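PDB 2GLF: probable M18 family aminopeptidase 1 from Thermotoga maritima, which probably acts as a metal-dependent aminopeptidase of the M18 family, removing residues from the amino ends of peptides. Local coordinates for residues A344-Y356 with D413-H425. Residues are numbered along the deposited sequence; the frame is centred on the assembly and turned at random.
With MN (manganese (II) ion), chain F.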
ATOM      1  N   ALA A 344       0.746 -38.970   1.433  1.00 18.65           N
ATOM      2  CA  ALA A 344       0.891 -38.539   2.823  1.00 17.95           C
ATOM      3  C   ALA A 344       0.557 -39.672   3.787  1.00 17.58           C
ATOM      4  O   ALA A 344      -0.361 -40.455   3.554  1.00 17.36           O
ATOM      5  CB  ALA A 344      -0.015 -37.360   3.089  1.00  5.60           C
ATOM      6  N   PRO A 345       1.299 -39.771   4.893  1.00 21.86           N
ATOM      7  CA  PRO A 345       1.042 -40.831   5.866  1.00 22.54           C
ATOM      8  C   PRO A 345      -0.147 -40.540   6.773  1.00 23.73           C
ATOM      9  O   PRO A 345      -0.453 -39.380   7.061  1.00 25.13           O
ATOM     10  CB  PRO A 345       2.345 -40.892   6.646  1.00 14.78           C
ATOM     11  CG  PRO A 345       2.752 -39.455   6.682  1.00 14.78           C
ATOM     12  CD  PRO A 345       2.508 -39.012   5.253  1.00 14.78           C
ATOM     13  N   LYS A 346      -0.807 -41.606   7.220  1.00 18.75           N
ATOM     14  CA  LYS A 346      -1.951 -41.503   8.122  1.00 18.50           C
ATOM     15  C   LYS A 346      -1.573 -42.258   9.399  1.00 18.12           C
ATOM     16  O   LYS A 346      -0.867 -43.274   9.336  1.00 18.46           O
ATOM     17  CB  LYS A 346      -3.188 -42.155   7.496  1.00 14.55           C
ATOM     18  CG  LYS A 346      -3.593 -41.609   6.144  1.00 17.60           C
ATOM     19  CD  LYS A 346      -4.212 -40.229   6.257  1.00 24.75           C
ATOM     20  CE  LYS A 346      -5.548 -40.184   5.533  1.00 25.41           C
ATOM     21  NZ  LYS A 346      -6.476 -41.185   6.115  1.00 24.51           N
ATOM     22  N   LEU A 347      -2.041 -41.766  10.547  1.00 11.86           N
ATOM     23  CA  LEU A 347      -1.753 -42.408  11.833  1.00 12.15           C
ATOM     24  C   LEU A 347      -2.319 -43.824  11.917  1.00 13.03           C
ATOM     25  O   LEU A 347      -3.459 -44.069  11.535  1.00 13.24           O
ATOM     26  CB  LEU A 347      -2.332 -41.587  12.988  1.00 11.98           C
ATOM     27  CG  LEU A 347      -1.723 -40.225  13.306  1.00 11.98           C
ATOM     28  CD1 LEU A 347      -2.609 -39.512  14.320  1.00 11.98           C
ATOM     29  CD2 LEU A 347      -0.316 -40.404  13.846  1.00 11.98           C
ATOM     30  N   GLY A 348      -1.517 -44.753  12.422  1.00 28.60           N
ATOM     31  CA  GLY A 348      -1.968 -46.126  12.564  1.00 28.85           C
ATOM     32  C   GLY A 348      -1.967 -46.972  11.303  1.00 28.93           C
ATOM     33  O   GLY A 348      -2.494 -48.090  11.304  1.00 29.15           O
ATOM     34  N   TYR A 349      -1.384 -46.460  10.223  1.00 14.63           N
ATOM     35  CA  TYR A 349      -1.342 -47.225   8.985  1.00 14.63           C
ATOM     36  C   TYR A 349       0.047 -47.731   8.621  1.00 14.63           C
ATOM     37  O   TYR A 349       0.372 -47.900   7.444  1.00 14.63           O
ATOM     38  CB  TYR A 349      -1.954 -46.418   7.833  1.00 17.11           C
ATOM     39  CG  TYR A 349      -3.466 -46.487   7.841  1.00 18.51           C
ATOM     40  CD1 TYR A 349      -4.212 -45.823   8.818  1.00 18.30           C
ATOM     41  CD2 TYR A 349      -4.147 -47.294   6.932  1.00 17.46           C
ATOM     42  CE1 TYR A 349      -5.594 -45.972   8.888  1.00 17.50           C
ATOM     43  CE2 TYR A 349      -5.526 -47.448   6.999  1.00 17.15           C
ATOM     44  CZ  TYR A 349      -6.241 -46.788   7.977  1.00 18.36           C
ATOM     45  OH  TYR A 349      -7.603 -46.958   8.048  1.00 18.73           O
ATOM     46  N   GLY A 350       0.858 -47.970   9.648  1.00 19.64           N
ATOM     47  CA  GLY A 350       2.189 -48.505   9.436  1.00 20.60           C
ATOM     48  C   GLY A 350       3.362 -47.552   9.494  1.00 21.32           C
ATOM     49  O   GLY A 350       3.207 -46.364   9.765  1.00 22.55           O
ATOM     50  N   VAL A 351       4.547 -48.099   9.242  1.00 27.24           N
ATOM     51  CA  VAL A 351       5.776 -47.324   9.242  1.00 26.11           C
ATOM     52  C   VAL A 351       5.777 -46.532   7.948  1.00 25.71           C
ATOM     53  O   VAL A 351       5.294 -47.014   6.918  1.00 25.05           O
ATOM     54  CB  VAL A 351       7.021 -48.227   9.235  1.00 27.10           C
ATOM     55  CG1 VAL A 351       8.224 -47.453   9.723  1.00 25.90           C
ATOM     56  CG2 VAL A 351       6.782 -49.445  10.088  1.00 27.10           C
ATOM     57  N   ALA A 352       6.317 -45.322   8.001  1.00 13.40           N
ATOM     58  CA  ALA A 352       6.374 -44.483   6.820  1.00 13.87           C
ATOM     59  C   ALA A 352       7.710 -44.641   6.135  1.00 14.40           C
ATOM     60  O   ALA A 352       8.761 -44.583   6.777  1.00 14.61           O
ATOM     61  CB  ALA A 352       6.157 -43.031   7.192  1.00  7.54           C
ATOM     62  N   LEU A 353       7.659 -44.860   4.826  1.00 23.31           N
ATOM     63  CA  LEU A 353       8.858 -45.005   4.012  1.00 23.99           C
ATOM     64  C   LEU A 353       8.953 -43.705   3.216  1.00 24.23           C
ATOM     65  O   LEU A 353       8.097 -43.414   2.377  1.00 24.64           O
ATOM     66  CB  LEU A 353       8.719 -46.226   3.090  1.00 13.25           C
ATOM     67  CG  LEU A 353       9.868 -46.627   2.160  1.00 14.21           C
ATOM     68  CD1 LEU A 353       9.733 -48.091   1.799  1.00 15.78           C
ATOM     69  CD2 LEU A 353       9.862 -45.764   0.905  1.00 15.09           C
ATOM     70  N   VAL A 354       9.978 -42.912   3.514  1.00 13.41           N
ATOM     71  CA  VAL A 354      10.190 -41.625   2.857  1.00 13.41           C
ATOM     72  C   VAL A 354      11.342 -41.716   1.871  1.00 14.00           C
ATOM     73  O   VAL A 354      12.505 -41.832   2.273  1.00 14.87           O
ATOM     74  CB  VAL A 354      10.539 -40.526   3.884  1.00  8.49           C
ATOM     75  CG1 VAL A 354      10.409 -39.176   3.246  1.00  8.49           C
ATOM     76  CG2 VAL A 354       9.646 -40.640   5.110  1.00  8.49           C
ATOM     77  N   LYS A 355      11.030 -41.652   0.582  1.00 26.33           N
ATOM     78  CA  LYS A 355      12.065 -41.738  -0.440  1.00 27.73           C
ATOM     79  C   LYS A 355      12.927 -40.477  -0.519  1.00 28.31           C
ATOM     80  O   LYS A 355      14.109 -40.553  -0.855  1.00 28.28           O
ATOM     81  CB  LYS A 355      11.434 -42.030  -1.804  1.00 23.60           C
ATOM     82  CG  LYS A 355      12.450 -42.261  -2.898  1.00 23.57           C
ATOM     83  CD  LYS A 355      11.818 -42.956  -4.077  1.00 24.35           C
ATOM     84  CE  LYS A 355      12.800 -43.097  -5.227  1.00 24.72           C
ATOM     85  NZ  LYS A 355      13.223 -41.768  -5.748  1.00 26.93           N
ATOM     86  N   TYR A 356      12.334 -39.325  -0.206  1.00 27.85           N
ATOM     87  CA  TYR A 356      13.054 -38.048  -0.242  1.00 28.37           C
ATOM     88  C   TYR A 356      12.371 -36.947   0.571  1.00 29.50           C
ATOM     89  O   TYR A 356      11.150 -36.965   0.766  1.00 29.43           O
ATOM     90  CB  TYR A 356      13.239 -37.579  -1.693  1.00 31.92           C
ATOM     91  CG  TYR A 356      11.948 -37.444  -2.474  1.00 31.66           C
ATOM     92  CD1 TYR A 356      11.018 -36.454  -2.160  1.00 28.75           C
ATOM     93  CD2 TYR A 356      11.642 -38.332  -3.505  1.00 32.69           C
ATOM     94  CE1 TYR A 356       9.813 -36.352  -2.847  1.00 28.92           C
ATOM     95  CE2 TYR A 356      10.440 -38.240  -4.197  1.00 32.70           C
ATOM     96  CZ  TYR A 356       9.529 -37.250  -3.862  1.00 31.55           C
ATOM     97  OH  TYR A 356       8.331 -37.165  -4.529  1.00 30.57           O
ATOM     98  N   ASP A 413      24.110 -46.984   0.739  1.00 28.60           N
ATOM     99  CA  ASP A 413      22.723 -46.672   0.406  1.00 28.66           C
ATOM    100  C   ASP A 413      21.886 -46.418   1.654  1.00 27.97           C
ATOM    101  O   ASP A 413      21.978 -47.152   2.640  1.00 28.43           O
ATOM    102  CB  ASP A 413      22.120 -47.812  -0.414  1.00 22.85           C
ATOM    103  CG  ASP A 413      22.612 -47.810  -1.851  1.00 25.47           C
ATOM    104  OD1 ASP A 413      21.986 -47.143  -2.700  1.00 25.95           O
ATOM    105  OD2 ASP A 413      23.637 -48.462  -2.130  1.00 26.61           O
ATOM    106  N   VAL A 414      21.068 -45.370   1.598  1.00 11.86           N
ATOM    107  CA  VAL A 414      20.224 -44.980   2.720  1.00 10.40           C
ATOM    108  C   VAL A 414      18.767 -44.787   2.318  1.00 10.40           C
ATOM    109  O   VAL A 414      18.455 -44.609   1.139  1.00 10.40           O
ATOM    110  CB  VAL A 414      20.728 -43.671   3.327  1.00 11.24           C
ATOM    111  CG1 VAL A 414      20.108 -43.456   4.700  1.00 10.41           C
ATOM    112  CG2 VAL A 414      22.245 -43.697   3.388  1.00 10.89           C
ATOM    113  N   ILE A 415      17.886 -44.814   3.316  1.00 18.80           N
ATOM    114  CA  ILE A 415      16.444 -44.650   3.118  1.00 18.80           C
ATOM    115  C   ILE A 415      15.800 -44.164   4.415  1.00 18.80           C
ATOM    116  O   ILE A 415      15.966 -44.780   5.463  1.00 18.80           O
ATOM    117  CB  ILE A 415      15.769 -45.993   2.715  1.00 11.01           C
ATOM    118  CG1 ILE A 415      14.270 -45.797   2.489  1.00 11.01           C
ATOM    119  CG2 ILE A 415      15.987 -47.033   3.802  1.00 11.01           C
ATOM    120  CD1 ILE A 415      13.944 -44.899   1.331  1.00 11.01           C
ATOM    121  N   ASP A 416      15.073 -43.053   4.342  1.00 26.09           N
ATOM    122  CA  ASP A 416      14.401 -42.509   5.519  1.00 27.42           C
ATOM    123  C   ASP A 416      13.203 -43.390   5.861  1.00 28.05           C
ATOM    124  O   ASP A 416      12.444 -43.789   4.978  1.00 28.38           O
ATOM    125  CB  ASP A 416      13.929 -41.080   5.254  1.00 41.22           C
ATOM    126  CG  ASP A 416      15.065 -40.153   4.869  1.00 42.94           C
ATOM    127  OD1 ASP A 416      15.337 -39.996   3.657  1.00 45.33           O
ATOM    128  OD2 ASP A 416      15.693 -39.590   5.787  1.00 43.81           O
HETATM  129  N   MSE A 417      13.029 -43.686   7.144  1.00 22.40           N
HETATM  130  CA  MSE A 417      11.927 -44.534   7.573  1.00 24.85           C
HETATM  131  C   MSE A 417      11.595 -44.282   9.039  1.00 22.76           C
HETATM  132  O   MSE A 417      12.484 -44.117   9.875  1.00 22.94           O
HETATM  133  CB  MSE A 417      12.310 -45.993   7.359  1.00 58.44           C
HETATM  134  CG  MSE A 417      11.146 -46.947   7.331  1.00 62.62           C
HETATM  135 SE   MSE A 417      11.695 -48.643   6.595  1.00 66.79          SE
HETATM  136  CE  MSE A 417      11.560 -48.194   4.721  1.00 63.15           C
ATOM    137  N   GLY A 418      10.304 -44.246   9.342  1.00  8.98           N
ATOM    138  CA  GLY A 418       9.871 -44.000  10.703  1.00  8.98           C
ATOM    139  C   GLY A 418       8.381 -43.727  10.781  1.00  8.98           C
ATOM    140  O   GLY A 418       7.696 -43.748   9.761  1.00  8.98           O
ATOM    141  N   PRO A 419       7.845 -43.471  11.983  1.00 24.32           N
ATOM    142  CA  PRO A 419       6.414 -43.197  12.147  1.00 23.87           C
ATOM    143  C   PRO A 419       6.014 -41.744  11.820  1.00 23.48           C
ATOM    144  O   PRO A 419       6.870 -40.856  11.717  1.00 23.02           O
ATOM    145  CB  PRO A 419       6.172 -43.567  13.609  1.00  7.15           C
ATOM    146  CG  PRO A 419       7.429 -43.109  14.261  1.00  7.15           C
ATOM    147  CD  PRO A 419       8.512 -43.577  13.294  1.00  7.15           C
ATOM    148  N   ALA A 420       4.710 -41.520  11.653  1.00 20.07           N
ATOM    149  CA  ALA A 420       4.177 -40.196  11.346  1.00 19.12           C
ATOM    150  C   ALA A 420       3.712 -39.508  12.624  1.00 18.57           C
ATOM    151  O   ALA A 420       3.092 -40.142  13.479  1.00 19.24           O
ATOM    152  CB  ALA A 420       3.014 -40.317  10.369  1.00  8.98           C
ATOM    153  N   LEU A 421       4.007 -38.216  12.757  1.00 13.00           N
ATOM    154  CA  LEU A 421       3.609 -37.473  13.954  1.00 11.83           C
ATOM    155  C   LEU A 421       2.708 -36.278  13.671  1.00 11.29           C
ATOM    156  O   LEU A 421       2.716 -35.708  12.582  1.00 10.59           O
ATOM    157  CB  LEU A 421       4.831 -36.945  14.720  1.00  4.90           C
ATOM    158  CG  LEU A 421       5.924 -37.856  15.259  1.00  4.83           C
ATOM    159  CD1 LEU A 421       6.884 -37.011  16.056  1.00  5.16           C
ATOM    160  CD2 LEU A 421       5.335 -38.944  16.126  1.00  4.83           C
ATOM    161  N   LEU A 422       1.947 -35.902  14.690  1.00  7.05           N
ATOM    162  CA  LEU A 422       1.057 -34.761  14.629  1.00  7.05           C
ATOM    163  C   LEU A 422       1.647 -33.731  15.586  1.00  7.05           C
ATOM    164  O   LEU A 422       2.006 -34.062  16.705  1.00  7.05           O
ATOM    165  CB  LEU A 422      -0.341 -35.178  15.074  1.00 10.25           C
ATOM    166  CG  LEU A 422      -1.413 -35.249  13.979  1.00 10.25           C
ATOM    167  CD1 LEU A 422      -0.836 -35.828  12.705  1.00 10.25           C
ATOM    168  CD2 LEU A 422      -2.585 -36.072  14.476  1.00 10.25           C
ATOM    169  N   GLY A 423       1.776 -32.489  15.136  1.00 13.01           N
ATOM    170  CA  GLY A 423       2.337 -31.457  15.988  1.00 12.78           C
ATOM    171  C   GLY A 423       3.826 -31.637  16.238  1.00 13.98           C
ATOM    172  O   GLY A 423       4.308 -31.455  17.363  1.00 14.32           O
HETATM  173  N   MSE A 424       4.568 -31.999  15.198  1.00  6.74           N
HETATM  174  CA  MSE A 424       6.007 -32.181  15.345  1.00  7.82           C
HETATM  175  C   MSE A 424       6.633 -30.876  15.867  1.00  6.71           C
HETATM  176  O   MSE A 424       6.230 -29.786  15.478  1.00  6.71           O
HETATM  177  CB  MSE A 424       6.620 -32.570  13.997  1.00 34.98           C
HETATM  178  CG  MSE A 424       8.001 -33.209  14.088  1.00 37.14           C
HETATM  179 SE   MSE A 424       8.716 -33.743  12.349  1.00 40.78          SE
HETATM  180  CE  MSE A 424      10.346 -32.686  12.318  1.00 34.11           C
ATOM    181  N   HIS A 425       7.612 -31.010  16.757  1.00 13.90           N
ATOM    182  CA  HIS A 425       8.322 -29.889  17.378  1.00 12.76           C
ATOM    183  C   HIS A 425       7.572 -29.148  18.478  1.00 13.39           C
ATOM    184  O   HIS A 425       8.139 -28.278  19.135  1.00 14.59           O
ATOM    185  CB  HIS A 425       8.802 -28.890  16.334  1.00  4.80           C
ATOM    186  CG  HIS A 425      10.017 -29.346  15.595  1.00  4.80           C
ATOM    187  ND1 HIS A 425      10.861 -28.477  14.942  1.00  4.81           N
ATOM    188  CD2 HIS A 425      10.541 -30.581  15.422  1.00  4.82           C
ATOM    189  CE1 HIS A 425      11.857 -29.155  14.403  1.00  4.80           C
ATOM    190  NE2 HIS A 425      11.686 -30.434  14.680  1.00  4.80           N
TER
HETATM  191 MN    MN F5002      13.144 -32.286  14.122  1.00 19.73          MN
HETATM  192  O   HOH W   1       3.350 -43.706  10.785  1.00 12.24           O
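M417, a selenomethionine, packs against V351 and L353 on one face of the sheet where strand 351-354 runs antiparallel to strand 414-418. Its CG lies beside V351 CG1, and the chain then bends about the CG-SE bond (chi3 -82°). The bend carries CE against L353, where it meets both CG and CD1 of that leucine. I415 crosses L353 at about a right angle, with CD1 over the V354 carbonyl and 4.2 Å from L353 CD2. L353 thus meets M417 with CG and CD1 and I415 with CD2. On the opposite face A352 pairs with G418, which has no side chain, and V354 CB meets D416 CB at 3.7 Å. D416 OD2 turns to T402.

Three backbone bonds join the strands, including G418 N to A352 O at 3.0 Å. Beyond P419 the backbones part, and one water bridges G350 O and A420 N. Here A420 CB presses on P345 CB and CG, 3.8 Å from each. L347 reaches over with both methyls, CD2 to A420 O and CD1 to L422 CD2.

Farther along, H425 NE2 binds manganese at 2.4 Å with D249 and E279. In the mixed sheet, strand 351-354 lies between 414-421 and 387-389; strand 321-329 flanks 414-421 on its other side, and helix 404-408 packs on V414 and D416.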